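Local atomic coordinates of tyrosine-protein kinase receptor torso (Bombyx mori, PDB entry 5AOQ), a protein that senses prothoracicotropic hormone through its extracellular fibronectin type III domains and signals to the MAPK pathway as a receptor tyrosine kinase at the onset of metamorphosis. Residues S79-E89 with K116-L125. Sequence-based numbering, arbitrary orientation.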
loop_
_atom_site.group_PDB
_atom_site.type_symbol
_atom_site.label_atom_id
_atom_site.label_comp_id
_atom_site.label_asym_id
_atom_site.label_seq_id
_atom_site.Cartn_x
_atom_site.Cartn_y
_atom_site.Cartn_z
ATOM N N SER A 79 -25.119 -17.632 10.909
ATOM C CA SER A 79 -26.227 -16.701 11.099
ATOM C C SER A 79 -26.675 -16.084 9.783
ATOM O O SER A 79 -25.862 -15.798 8.904
ATOM C CB SER A 79 -25.829 -15.595 12.077
ATOM O OG SER A 79 -26.871 -14.648 12.218
ATOM N N GLU A 80 -27.983 -15.886 9.660
ATOM C CA GLU A 80 -28.570 -15.261 8.482
ATOM C C GLU A 80 -28.172 -13.792 8.382
ATOM O O GLU A 80 -28.164 -13.214 7.295
ATOM C CB GLU A 80 -30.093 -15.397 8.518
ATOM C CG GLU A 80 -30.743 -14.766 9.741
ATOM C CD GLU A 80 -32.244 -14.969 9.777
ATOM O OE1 GLU A 80 -32.778 -15.634 8.864
ATOM O OE2 GLU A 80 -32.892 -14.466 10.719
ATOM N N HIS A 81 -27.843 -13.194 9.525
ATOM C CA HIS A 81 -27.478 -11.781 9.583
ATOM C C HIS A 81 -25.967 -11.598 9.609
ATOM O O HIS A 81 -25.219 -12.549 9.842
ATOM C CB HIS A 81 -28.086 -11.119 10.822
ATOM C CG HIS A 81 -29.518 -11.480 11.067
ATOM N ND1 HIS A 81 -30.551 -10.994 10.296
ATOM C CD2 HIS A 81 -30.090 -12.270 12.006
ATOM C CE1 HIS A 81 -31.698 -11.475 10.745
ATOM N NE2 HIS A 81 -31.445 -12.253 11.782
ATOM N N TRP A 82 -25.523 -10.369 9.365
ATOM C CA TRP A 82 -24.122 -10.013 9.540
ATOM C C TRP A 82 -23.748 -10.161 11.005
ATOM O O TRP A 82 -24.616 -10.090 11.876
ATOM C CB TRP A 82 -23.859 -8.579 9.080
ATOM C CG TRP A 82 -23.510 -8.450 7.639
ATOM C CD1 TRP A 82 -24.375 -8.361 6.590
ATOM C CD2 TRP A 82 -22.195 -8.379 7.082
ATOM N NE1 TRP A 82 -23.680 -8.244 5.412
ATOM C CE2 TRP A 82 -22.338 -8.253 5.687
ATOM C CE3 TRP A 82 -20.907 -8.412 7.628
ATOM C CZ2 TRP A 82 -21.244 -8.162 4.830
ATOM C CZ3 TRP A 82 -19.822 -8.321 6.775
ATOM C CH2 TRP A 82 -19.998 -8.198 5.392
ATOM N N GLN A 83 -22.464 -10.371 11.280
ATOM C CA GLN A 83 -21.995 -10.414 12.662
ATOM C C GLN A 83 -20.790 -9.507 12.880
ATOM O O GLN A 83 -19.828 -9.544 12.113
ATOM C CB GLN A 83 -21.649 -11.847 13.065
ATOM C CG GLN A 83 -22.810 -12.823 12.947
ATOM C CD GLN A 83 -22.467 -14.201 13.476
ATOM O OE1 GLN A 83 -22.644 -15.206 12.788
ATOM N NE2 GLN A 83 -21.981 -14.255 14.710
ATOM N N LEU A 84 -20.858 -8.699 13.935
ATOM C CA LEU A 84 -19.766 -7.810 14.320
ATOM C C LEU A 84 -19.078 -8.322 15.574
ATOM O O LEU A 84 -19.735 -8.750 16.525
ATOM C CB LEU A 84 -20.283 -6.387 14.546
ATOM C CG LEU A 84 -19.286 -5.380 15.132
ATOM C CD1 LEU A 84 -18.087 -5.182 14.217
ATOM C CD2 LEU A 84 -19.978 -4.055 15.394
ATOM N N PHE A 85 -17.747 -8.277 15.560
ATOM C CA PHE A 85 -16.937 -8.732 16.683
ATOM C C PHE A 85 -15.894 -7.695 17.059
ATOM O O PHE A 85 -15.296 -7.068 16.184
ATOM C CB PHE A 85 -16.258 -10.055 16.342
ATOM C CG PHE A 85 -17.220 -11.141 15.993
ATOM C CD1 PHE A 85 -17.764 -11.213 14.724
ATOM C CD2 PHE A 85 -17.603 -12.074 16.936
ATOM C CE1 PHE A 85 -18.660 -12.200 14.399
ATOM C CE2 PHE A 85 -18.499 -13.065 16.614
ATOM C CZ PHE A 85 -19.031 -13.125 15.346
ATOM N N ILE A 86 -15.685 -7.518 18.361
ATOM C CA ILE A 86 -14.686 -6.575 18.857
ATOM C C ILE A 86 -13.856 -7.157 19.999
ATOM O O ILE A 86 -14.316 -8.040 20.728
ATOM C CB ILE A 86 -15.345 -5.269 19.348
ATOM C CG1 ILE A 86 -16.339 -5.572 20.472
ATOM C CG2 ILE A 86 -16.034 -4.559 18.190
ATOM C CD1 ILE A 86 -16.905 -4.348 21.150
ATOM N N LEU A 87 -12.635 -6.643 20.142
ATOM C CA LEU A 87 -11.747 -6.992 21.249
ATOM C C LEU A 87 -11.672 -5.844 22.249
ATOM O O LEU A 87 -11.383 -4.706 21.872
ATOM C CB LEU A 87 -10.341 -7.327 20.741
ATOM C CG LEU A 87 -10.175 -8.576 19.873
ATOM C CD1 LEU A 87 -8.728 -8.710 19.426
ATOM C CD2 LEU A 87 -10.623 -9.827 20.616
ATOM N N MET A 88 -11.925 -6.149 23.519
ATOM C CA MET A 88 -12.015 -5.125 24.555
ATOM C C MET A 88 -10.915 -5.218 25.602
ATOM O O MET A 88 -10.652 -6.285 26.156
ATOM C CB MET A 88 -13.376 -5.198 25.244
ATOM C CG MET A 88 -14.435 -4.370 24.555
ATOM S SD MET A 88 -14.034 -2.615 24.627
ATOM C CE MET A 88 -14.800 -2.040 23.118
ATOM N N GLU A 89 -10.301 -4.067 25.867
ATOM C CA GLU A 89 -9.214 -3.928 26.827
ATOM C C GLU A 89 -9.680 -3.069 28.009
ATOM O O GLU A 89 -10.770 -2.501 27.971
ATOM C CB GLU A 89 -7.991 -3.319 26.119
ATOM C CG GLU A 89 -6.991 -2.579 26.999
ATOM C CD GLU A 89 -5.828 -2.013 26.212
ATOM O OE1 GLU A 89 -5.851 -2.094 24.966
ATOM O OE2 GLU A 89 -4.885 -1.487 26.842
ATOM N N LYS A 116 -1.434 -7.749 25.264
ATOM C CA LYS A 116 -2.496 -7.267 26.139
ATOM C C LYS A 116 -3.626 -8.282 26.233
ATOM O O LYS A 116 -3.906 -9.001 25.274
ATOM C CB LYS A 116 -3.052 -5.936 25.632
ATOM C CG LYS A 116 -2.101 -4.759 25.749
ATOM C CD LYS A 116 -2.800 -3.474 25.343
ATOM C CE LYS A 116 -1.985 -2.244 25.702
ATOM N NZ LYS A 116 -2.725 -0.982 25.418
ATOM N N GLU A 117 -4.273 -8.334 27.392
ATOM C CA GLU A 117 -5.485 -9.124 27.548
ATOM C C GLU A 117 -6.647 -8.402 26.889
ATOM O O GLU A 117 -6.813 -7.193 27.058
ATOM C CB GLU A 117 -5.798 -9.374 29.025
ATOM C CG GLU A 117 -5.111 -10.592 29.621
ATOM C CD GLU A 117 -5.777 -11.067 30.901
ATOM O OE1 GLU A 117 -6.515 -10.273 31.521
ATOM O OE2 GLU A 117 -5.565 -12.236 31.284
ATOM N N TYR A 118 -7.446 -9.150 26.137
ATOM C CA TYR A 118 -8.649 -8.608 25.519
ATOM C C TYR A 118 -9.842 -9.491 25.842
ATOM O O TYR A 118 -9.678 -10.638 26.261
ATOM C CB TYR A 118 -8.491 -8.489 24.002
ATOM C CG TYR A 118 -7.447 -7.492 23.560
ATOM C CD1 TYR A 118 -7.772 -6.155 23.374
ATOM C CD2 TYR A 118 -6.138 -7.886 23.326
ATOM C CE1 TYR A 118 -6.822 -5.239 22.966
ATOM C CE2 TYR A 118 -5.182 -6.979 22.918
ATOM C CZ TYR A 118 -5.528 -5.656 22.740
ATOM O OH TYR A 118 -4.576 -4.750 22.334
ATOM N N GLN A 119 -11.040 -8.946 25.658
ATOM C CA GLN A 119 -12.255 -9.748 25.728
ATOM C C GLN A 119 -13.057 -9.591 24.448
ATOM O O GLN A 119 -13.288 -8.477 23.979
ATOM C CB GLN A 119 -13.110 -9.352 26.932
ATOM C CG GLN A 119 -14.286 -10.290 27.163
ATOM C CD GLN A 119 -15.101 -9.924 28.383
ATOM O OE1 GLN A 119 -15.093 -8.777 28.831
ATOM N NE2 GLN A 119 -15.809 -10.904 28.933
ATOM N N ILE A 120 -13.477 -10.719 23.885
ATOM C CA ILE A 120 -14.245 -10.715 22.649
ATOM C C ILE A 120 -15.699 -10.370 22.943
ATOM O O ILE A 120 -16.281 -10.874 23.903
ATOM C CB ILE A 120 -14.183 -12.080 21.932
ATOM C CG1 ILE A 120 -12.728 -12.542 21.780
ATOM C CG2 ILE A 120 -14.872 -11.998 20.573
ATOM C CD1 ILE A 120 -12.582 -13.966 21.283
ATOM N N TRP A 121 -16.275 -9.501 22.118
ATOM C CA TRP A 121 -17.699 -9.193 22.194
ATOM C C TRP A 121 -18.320 -9.251 20.804
ATOM O O TRP A 121 -17.773 -8.692 19.850
ATOM C CB TRP A 121 -17.926 -7.820 22.829
ATOM C CG TRP A 121 -17.609 -7.776 24.292
ATOM C CD1 TRP A 121 -16.384 -7.583 24.860
ATOM C CD2 TRP A 121 -18.534 -7.925 25.374
ATOM N NE1 TRP A 121 -16.488 -7.604 26.230
ATOM C CE2 TRP A 121 -17.799 -7.813 26.571
ATOM C CE3 TRP A 121 -19.913 -8.145 25.449
ATOM C CZ2 TRP A 121 -18.396 -7.913 27.826
ATOM C CZ3 TRP A 121 -20.505 -8.243 26.696
ATOM C CH2 TRP A 121 -19.746 -8.128 27.867
ATOM N N SER A 122 -19.460 -9.934 20.707
ATOM C CA SER A 122 -20.111 -10.202 19.426
ATOM C C SER A 122 -21.479 -9.532 19.308
ATOM O O SER A 122 -22.136 -9.263 20.312
ATOM C CB SER A 122 -20.263 -11.713 19.219
ATOM O OG SER A 122 -21.146 -12.286 20.167
ATOM N N THR A 123 -21.894 -9.266 18.070
ATOM C CA THR A 123 -23.205 -8.679 17.792
ATOM C C THR A 123 -23.754 -9.134 16.446
ATOM O O THR A 123 -22.994 -9.432 15.528
ATOM C CB THR A 123 -23.139 -7.137 17.800
ATOM O OG1 THR A 123 -22.769 -6.679 19.104
ATOM C CG2 THR A 123 -24.476 -6.516 17.417
ATOM N N TYR A 124 -25.081 -9.198 16.349
ATOM C CA TYR A 124 -25.762 -9.423 15.077
ATOM C C TYR A 124 -26.278 -8.102 14.510
ATOM O O TYR A 124 -26.930 -7.329 15.211
ATOM C CB TYR A 124 -26.914 -10.414 15.248
ATOM C CG TYR A 124 -26.473 -11.781 15.718
ATOM C CD1 TYR A 124 -25.955 -12.702 14.821
ATOM C CD2 TYR A 124 -26.573 -12.149 17.051
ATOM C CE1 TYR A 124 -25.549 -13.953 15.236
ATOM C CE2 TYR A 124 -26.169 -13.402 17.477
ATOM C CZ TYR A 124 -25.657 -14.299 16.564
ATOM O OH TYR A 124 -25.249 -15.549 16.974
ATOM N N LEU A 125 -25.984 -7.853 13.238
ATOM C CA LEU A 125 -26.369 -6.606 12.583
ATOM C C LEU A 125 -27.704 -6.723 11.859
ATOM O O LEU A 125 -28.038 -7.775 11.317
ATOM C CB LEU A 125 -25.288 -6.178 11.589
ATOM C CG LEU A 125 -24.037 -5.522 12.176
ATOM C CD1 LEU A 125 -22.912 -5.503 11.155
ATOM C CD2 LEU A 125 -24.360 -4.109 12.633
#
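The two central strands of the four-stranded antiparallel sheet in the first fibronectin type III domain pair here, Leu84, Ile86 and Met88 facing Thr123, Trp121 and Gln119 as hydrogen-bonded pairs. Each of these pairs exchanges two backbone bonds, such as Ile86 N to Trp121 O (2.8 Å) and Trp121 N back to Ile86 O. Leu125 N extends the ladder to Trp82 O, approaching from above the carbonyl plane. On the face of these three pairs, Ile86 CG1 lies 3.6 Å from Trp121 CB, while the bent Met88 chain crosses the Trp121 side chain at about a right angle, Met88 CG 3.8 Å from Trp121 CD1. The indole NE1 is held by Tyr16 O. The other face carries Leu87 and Ile120 side by side, Leu87 CD2 to Ile120 CG1 3.6 Å, then Phe85, whose CE2 meets Ser122 CB at 3.4 Å and whose ring also meets that of Phe74. Beyond it Gln83 CG lies 3.7 Å from Tyr124 CD1, the two side chains running the same way. At the far end Glu89 reaches out with CG anti to N (chi1 156°) and an extended chain, placing Glu89 OE2 2.6 Å from Lys116 NZ, which it meets with its syn lone pair, in a salt bridge; Glu89 CB rests near Tyr118 CE1 (3.9 Å). Cut back to an alanine here, the side chain would keep CB, but the Lys116 ammonium would probably lose its carboxylate mate and its chain would be freer to swing. Strands 98-101 and 134-140 flank the pair, and helix 27-38 packs on Trp82 and Leu125; the two strands are the central C and F strands of the C'-C-F-G sheet of a fibronectin type III fold, here in one of the receptor's unusual domains.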